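Long-range contacts in Poly(Beta-D-mannuronate) lyase (Pseudopedobacter saltans, PDB 7O79), which probably acts as a poly(beta-D-mannuronate) lyase, an alginate-cleaving enzyme of polysaccharide lyase family 6 built on a right-handed parallel beta-helix: residues 211-216 / 238-243; 154-159 / 191-196. All blocks are in the same frame, centred on the assembly; numbering follows the deposited sequence.

Contact 1: 211-216 / 238-243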
loop_
_atom_site.group_PDB
_atom_site.type_symbol
_atom_site.label_atom_id
_atom_site.label_comp_id
_atom_site.label_asym_id
_atom_site.label_seq_id
_atom_site.Cartn_x
_atom_site.Cartn_y
_atom_site.Cartn_z
ATOM N N ILE A 211 -0.149 2.509 -3.314
ATOM C CA ILE A 211 -0.005 2.148 -1.910
ATOM C C ILE A 211 0.021 3.453 -1.129
ATOM O O ILE A 211 0.710 4.403 -1.521
ATOM C CB ILE A 211 1.271 1.317 -1.678
ATOM C CG1 ILE A 211 1.093 -0.087 -2.263
ATOM C CG2 ILE A 211 1.625 1.244 -0.182
ATOM C CD1 ILE A 211 2.396 -0.877 -2.450
ATOM N N SER A 212 -0.767 3.527 -0.068
ATOM C CA SER A 212 -0.832 4.724 0.763
ATOM C C SER A 212 -0.536 4.309 2.195
ATOM O O SER A 212 -1.393 3.731 2.873
ATOM C CB SER A 212 -2.188 5.411 0.632
ATOM O OG SER A 212 -2.245 6.597 1.406
ATOM N N LEU A 213 0.677 4.607 2.656
ATOM C CA LEU A 213 1.048 4.413 4.051
ATOM C C LEU A 213 0.632 5.637 4.863
ATOM O O LEU A 213 1.049 6.757 4.566
ATOM C CB LEU A 213 2.546 4.155 4.192
ATOM C CG LEU A 213 3.128 3.077 3.264
ATOM C CD1 LEU A 213 4.609 2.853 3.557
ATOM C CD2 LEU A 213 2.344 1.780 3.442
ATOM N N LYS A 214 -0.173 5.414 5.893
ATOM C CA LYS A 214 -0.624 6.447 6.820
ATOM C C LYS A 214 -0.427 5.978 8.253
ATOM O O LYS A 214 -1.338 6.032 9.082
ATOM C CB LYS A 214 -2.087 6.790 6.559
ATOM C CG LYS A 214 -2.320 7.550 5.250
ATOM C CD LYS A 214 -3.803 7.897 5.082
ATOM C CE LYS A 214 -3.998 8.951 3.982
ATOM N NZ LYS A 214 -5.432 9.094 3.575
ATOM N N SER A 215 0.769 5.469 8.544
ATOM C CA SER A 215 1.120 4.858 9.829
ATOM C C SER A 215 2.620 4.583 9.788
ATOM O O SER A 215 3.270 4.793 8.756
ATOM C CB SER A 215 0.344 3.563 10.093
ATOM O OG SER A 215 0.460 2.674 8.986
ATOM N N ASN A 216 3.157 4.054 10.901
ATOM C CA ASN A 216 4.591 3.785 11.041
ATOM C C ASN A 216 4.951 2.312 10.865
ATOM O O ASN A 216 4.120 1.411 11.002
ATOM C CB ASN A 216 5.137 4.222 12.416
ATOM C CG ASN A 216 4.923 5.684 12.706
ATOM O OD1 ASN A 216 4.503 6.451 11.841
ATOM N ND2 ASN A 216 5.262 6.095 13.919
ATOM N N ASN A 238 5.867 7.609 9.922
ATOM C CA ASN A 238 7.311 7.687 10.055
ATOM C C ASN A 238 7.912 6.285 10.093
ATOM O O ASN A 238 7.231 5.303 10.373
ATOM C CB ASN A 238 7.724 8.491 11.310
ATOM C CG ASN A 238 7.094 9.886 11.357
ATOM O OD1 ASN A 238 7.472 10.763 10.578
ATOM N ND2 ASN A 238 6.128 10.090 12.249
ATOM N N PHE A 239 9.214 6.210 9.805
ATOM C CA PHE A 239 9.973 4.948 9.855
ATOM C C PHE A 239 9.332 3.853 8.994
ATOM O O PHE A 239 9.108 2.722 9.434
ATOM C CB PHE A 239 10.159 4.477 11.302
ATOM C CG PHE A 239 10.464 5.595 12.260
ATOM C CD1 PHE A 239 11.733 6.150 12.308
ATOM C CD2 PHE A 239 9.500 6.070 13.130
ATOM C CE1 PHE A 239 12.017 7.184 13.185
ATOM C CE2 PHE A 239 9.782 7.095 14.004
ATOM C CZ PHE A 239 11.040 7.649 14.034
ATOM N N ASN A 240 9.041 4.187 7.741
ATOM C CA ASN A 240 8.560 3.179 6.812
ATOM C C ASN A 240 9.700 2.681 5.938
ATOM O O ASN A 240 10.700 3.370 5.744
ATOM C CB ASN A 240 7.414 3.718 5.961
ATOM C CG ASN A 240 6.126 3.821 6.759
ATOM O OD1 ASN A 240 5.725 2.855 7.429
ATOM N ND2 ASN A 240 5.500 4.993 6.738
ATOM N N THR A 241 9.552 1.455 5.442
ATOM C CA THR A 241 10.584 0.801 4.645
ATOM C C THR A 241 10.023 0.471 3.270
ATOM O O THR A 241 9.001 -0.214 3.153
ATOM C CB THR A 241 11.113 -0.460 5.331
ATOM O OG1 THR A 241 11.766 -0.102 6.554
ATOM C CG2 THR A 241 12.106 -1.185 4.433
ATOM N N ILE A 242 10.688 0.972 2.233
ATOM C CA ILE A 242 10.300 0.733 0.847
ATOM C C ILE A 242 11.568 0.249 0.154
ATOM O O ILE A 242 12.464 1.046 -0.131
ATOM C CB ILE A 242 9.724 1.988 0.180
ATOM C CG1 ILE A 242 8.510 2.470 0.984
ATOM C CG2 ILE A 242 9.266 1.685 -1.247
ATOM C CD1 ILE A 242 7.907 3.748 0.476
ATOM N N GLU A 243 11.657 -1.057 -0.097
ATOM C CA GLU A 243 12.907 -1.684 -0.513
ATOM C C GLU A 243 12.672 -2.753 -1.559
ATOM O O GLU A 243 11.695 -3.494 -1.488
ATOM C CB GLU A 243 13.652 -2.324 0.667
ATOM C CG GLU A 243 14.155 -1.326 1.672
ATOM C CD GLU A 243 14.908 -1.974 2.824
ATOM O OE1 GLU A 243 15.592 -1.225 3.560
ATOM O OE2 GLU A 243 14.765 -3.205 3.020
#
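The side-chain amides of N216 and N240 and the ring of F239 are among the flat groups where 211-216 meets 238-243. L213 CD1 lies over one face of the N240 amide, 3.7 Å from N240 CG. Near the plane of the F239 ring, at its edge, sits N216 ND2, 4.3 Å from CD2; R217 makes a cation-pi contact with the same ring. N240 ND2 donates to S215 O at 3.0 Å, the acceptor only 7° out of the amide plane, and with N240 OD1 bonded to the backbone N of N218 this fixes the rotation of the buried group. The segments join the end of strand 209-214 and the start of strand 241-248, on different faces of the parallel beta-helix, and meet mainly through the turn residues beside them, at equivalent corners of successive coils. There N216 OD1 receives N238 N at 2.6 Å, but the donor stands above the carbonyl plane, 51° out of it. With CG beside its own backbone N (chi1 -58°), N216 brings its amide to the backbone of the next coil, where its CA also lies 3.1 Å from N238 O in a CA-H...O contact. N216 ND2 and N238 ND2 converge on the carbonyl oxygen of E185, joining both turns to the stretch around E185.

Contact 2: 154-159 / 191-196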
loop_
_atom_site.group_PDB
_atom_site.type_symbol
_atom_site.label_atom_id
_atom_site.label_comp_id
_atom_site.label_asym_id
_atom_site.label_seq_id
_atom_site.Cartn_x
_atom_site.Cartn_y
_atom_site.Cartn_z
ATOM N N ASN A 154 0.007 -7.396 10.228
ATOM C CA ASN A 154 -0.647 -8.085 9.130
ATOM C C ASN A 154 0.260 -8.075 7.903
ATOM O O ASN A 154 1.063 -7.157 7.708
ATOM C CB ASN A 154 -1.996 -7.435 8.833
ATOM C CG ASN A 154 -2.938 -7.489 10.030
ATOM O OD1 ASN A 154 -3.148 -8.562 10.605
ATOM N ND2 ASN A 154 -3.525 -6.340 10.403
ATOM N N THR A 155 0.154 -9.127 7.097
ATOM C CA THR A 155 1.071 -9.358 5.987
ATOM C C THR A 155 0.252 -9.745 4.766
ATOM O O THR A 155 -0.651 -10.580 4.866
ATOM C CB THR A 155 2.090 -10.465 6.337
ATOM O OG1 THR A 155 2.942 -10.005 7.393
ATOM C CG2 THR A 155 2.974 -10.820 5.129
ATOM N N VAL A 156 0.551 -9.122 3.626
ATOM C CA VAL A 156 -0.046 -9.465 2.344
ATOM C C VAL A 156 1.114 -9.761 1.394
ATOM O O VAL A 156 1.936 -8.876 1.131
ATOM C CB VAL A 156 -0.919 -8.320 1.794
ATOM C CG1 VAL A 156 -1.374 -8.622 0.355
ATOM C CG2 VAL A 156 -2.097 -8.010 2.731
ATOM N N GLN A 157 1.207 -11.002 0.905
ATOM C CA GLN A 157 2.349 -11.379 0.083
ATOM C C GLN A 157 1.928 -12.320 -1.034
ATOM O O GLN A 157 0.954 -13.062 -0.904
ATOM C CB GLN A 157 3.473 -12.005 0.937
ATOM C CG GLN A 157 3.083 -13.264 1.667
ATOM C CD GLN A 157 4.211 -13.787 2.544
ATOM O OE1 GLN A 157 5.237 -13.135 2.700
ATOM N NE2 GLN A 157 4.015 -14.965 3.133
ATOM N N TYR A 158 2.681 -12.277 -2.142
ATOM C CA TYR A 158 2.444 -13.154 -3.290
ATOM C C TYR A 158 1.018 -13.059 -3.795
ATOM O O TYR A 158 0.447 -14.043 -4.280
ATOM C CB TYR A 158 2.795 -14.617 -2.986
ATOM C CG TYR A 158 4.132 -14.815 -2.320
ATOM C CD1 TYR A 158 5.302 -14.470 -2.973
ATOM C CD2 TYR A 158 4.229 -15.403 -1.069
ATOM C CE1 TYR A 158 6.537 -14.664 -2.374
ATOM C CE2 TYR A 158 5.459 -15.606 -0.464
ATOM C CZ TYR A 158 6.602 -15.234 -1.117
ATOM O OH TYR A 158 7.829 -15.438 -0.522
ATOM N N CYS A 159 0.436 -11.870 -3.712
ATOM C CA CYS A 159 -0.867 -11.651 -4.304
ATOM C C CYS A 159 -0.734 -10.943 -5.649
ATOM O O CYS A 159 0.325 -10.436 -6.030
ATOM C CB CYS A 159 -1.767 -10.861 -3.347
ATOM S SG CYS A 159 -2.247 -11.836 -1.893
ATOM N N ALA A 191 1.819 0.419 12.587
ATOM C CA ALA A 191 0.960 -0.652 12.080
ATOM C C ALA A 191 1.733 -1.944 11.817
ATOM O O ALA A 191 1.156 -3.036 11.887
ATOM C CB ALA A 191 0.271 -0.222 10.779
ATOM N N PHE A 192 3.021 -1.839 11.510
ATOM C CA PHE A 192 3.842 -3.006 11.187
ATOM C C PHE A 192 3.188 -3.867 10.108
ATOM O O PHE A 192 3.147 -5.100 10.196
ATOM C CB PHE A 192 4.156 -3.832 12.436
ATOM C CG PHE A 192 4.826 -3.049 13.547
ATOM C CD1 PHE A 192 6.212 -2.971 13.613
ATOM C CD2 PHE A 192 4.077 -2.460 14.560
ATOM C CE1 PHE A 192 6.839 -2.280 14.633
ATOM C CE2 PHE A 192 4.704 -1.775 15.605
ATOM C CZ PHE A 192 6.077 -1.678 15.639
ATOM N N PHE A 193 2.660 -3.210 9.081
ATOM C CA PHE A 193 2.004 -3.895 7.970
ATOM C C PHE A 193 3.042 -4.239 6.909
ATOM O O PHE A 193 3.917 -3.430 6.600
ATOM C CB PHE A 193 0.906 -3.009 7.373
ATOM C CG PHE A 193 -0.111 -3.741 6.534
ATOM C CD1 PHE A 193 0.172 -4.116 5.219
ATOM C CD2 PHE A 193 -1.370 -4.027 7.050
ATOM C CE1 PHE A 193 -0.785 -4.779 4.441
ATOM C CE2 PHE A 193 -2.316 -4.705 6.292
ATOM C CZ PHE A 193 -2.034 -5.077 4.988
ATOM N N THR A 194 2.951 -5.440 6.362
ATOM C CA THR A 194 3.914 -5.894 5.364
ATOM C C THR A 194 3.200 -6.087 4.034
ATOM O O THR A 194 2.242 -6.869 3.946
ATOM C CB THR A 194 4.592 -7.190 5.804
ATOM O OG1 THR A 194 5.450 -6.917 6.914
ATOM C CG2 THR A 194 5.419 -7.786 4.645
ATOM N N ILE A 195 3.667 -5.376 3.010
ATOM C CA ILE A 195 3.226 -5.556 1.632
ATOM C C ILE A 195 4.435 -6.106 0.884
ATOM O O ILE A 195 5.370 -5.356 0.584
ATOM C CB ILE A 195 2.757 -4.237 1.005
ATOM C CG1 ILE A 195 1.586 -3.616 1.794
ATOM C CG2 ILE A 195 2.412 -4.452 -0.471
ATOM C CD1 ILE A 195 1.202 -2.194 1.261
ATOM N N LYS A 196 4.442 -7.404 0.576
ATOM C CA LYS A 196 5.684 -8.048 0.162
ATOM C C LYS A 196 5.461 -8.979 -1.021
ATOM O O LYS A 196 4.497 -9.742 -1.041
ATOM C CB LYS A 196 6.303 -8.822 1.331
ATOM C CG LYS A 196 7.602 -9.603 1.007
ATOM C CD LYS A 196 8.020 -10.423 2.244
ATOM C CE LYS A 196 8.894 -11.637 1.893
ATOM N NZ LYS A 196 8.031 -12.854 1.641
HETATM O O HOH W 1 -0.770 -4.418 10.324
HETATM O O HOH W 2 3.585 -7.274 8.924
#
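Two neighbouring coils of the parallel beta-helix meet where strands 155-157 and 194-196 run side by side, their axes 4.8 Å apart and 7° from parallel. T194 N donates to N154 O, V156 N to T194 O (2.8 Å) and K196 N to V156 O, pairing T155 with T194, V156 with I195 and Q157 with K196. On the V156 and I195 face, V156 CG2 packs 3.7 Å from F193 CZ. N154 O lies over one face of the F193 ring, offset toward its rim, and F122 meets that ring edge-to-face. On the other face T155 and T194 stand side by side with CG2 atoms 3.9 Å apart. One water bridges this threonine pair, accepting from both OG1 atoms while donating to N154 O and F192 O. Further along, the K196 chain bends at its last torsion (chi4 -90°) and brings NZ to Q157 OE1 at 3.0 Å, above the carbonyl plane; a weak bond reaches Y158 OH. Q157 NE2 carries the row on to Q130 of the preceding coil. Like residues aligned at equivalent positions of successive coils, as with T155 beside T194, are typical of the pectate lyase-like parallel beta-helix.

Overall arrangement
From the N terminus the coils stack in order, and 154-159 is reached first. Contact 2 closes a loop of 31 residues when the chain returns at 191-196, having passed through strand 175-177 on another face. Strand 194-201 then leads to strand 209-214, where contact 1 opens; it closes after 21 residues at 238-243. The two loops are thus in series, neither nesting nor crossing. Contact 2 joins equivalent strands of successive coils, whereas contact 1 ties the corner of one coil to the corresponding corner of the next. They touch directly, their centres 12 Å apart: N216 O probably accepts a hydrogen bond from A191 N, and I211 packs on I195 in the interior of the beta-helix.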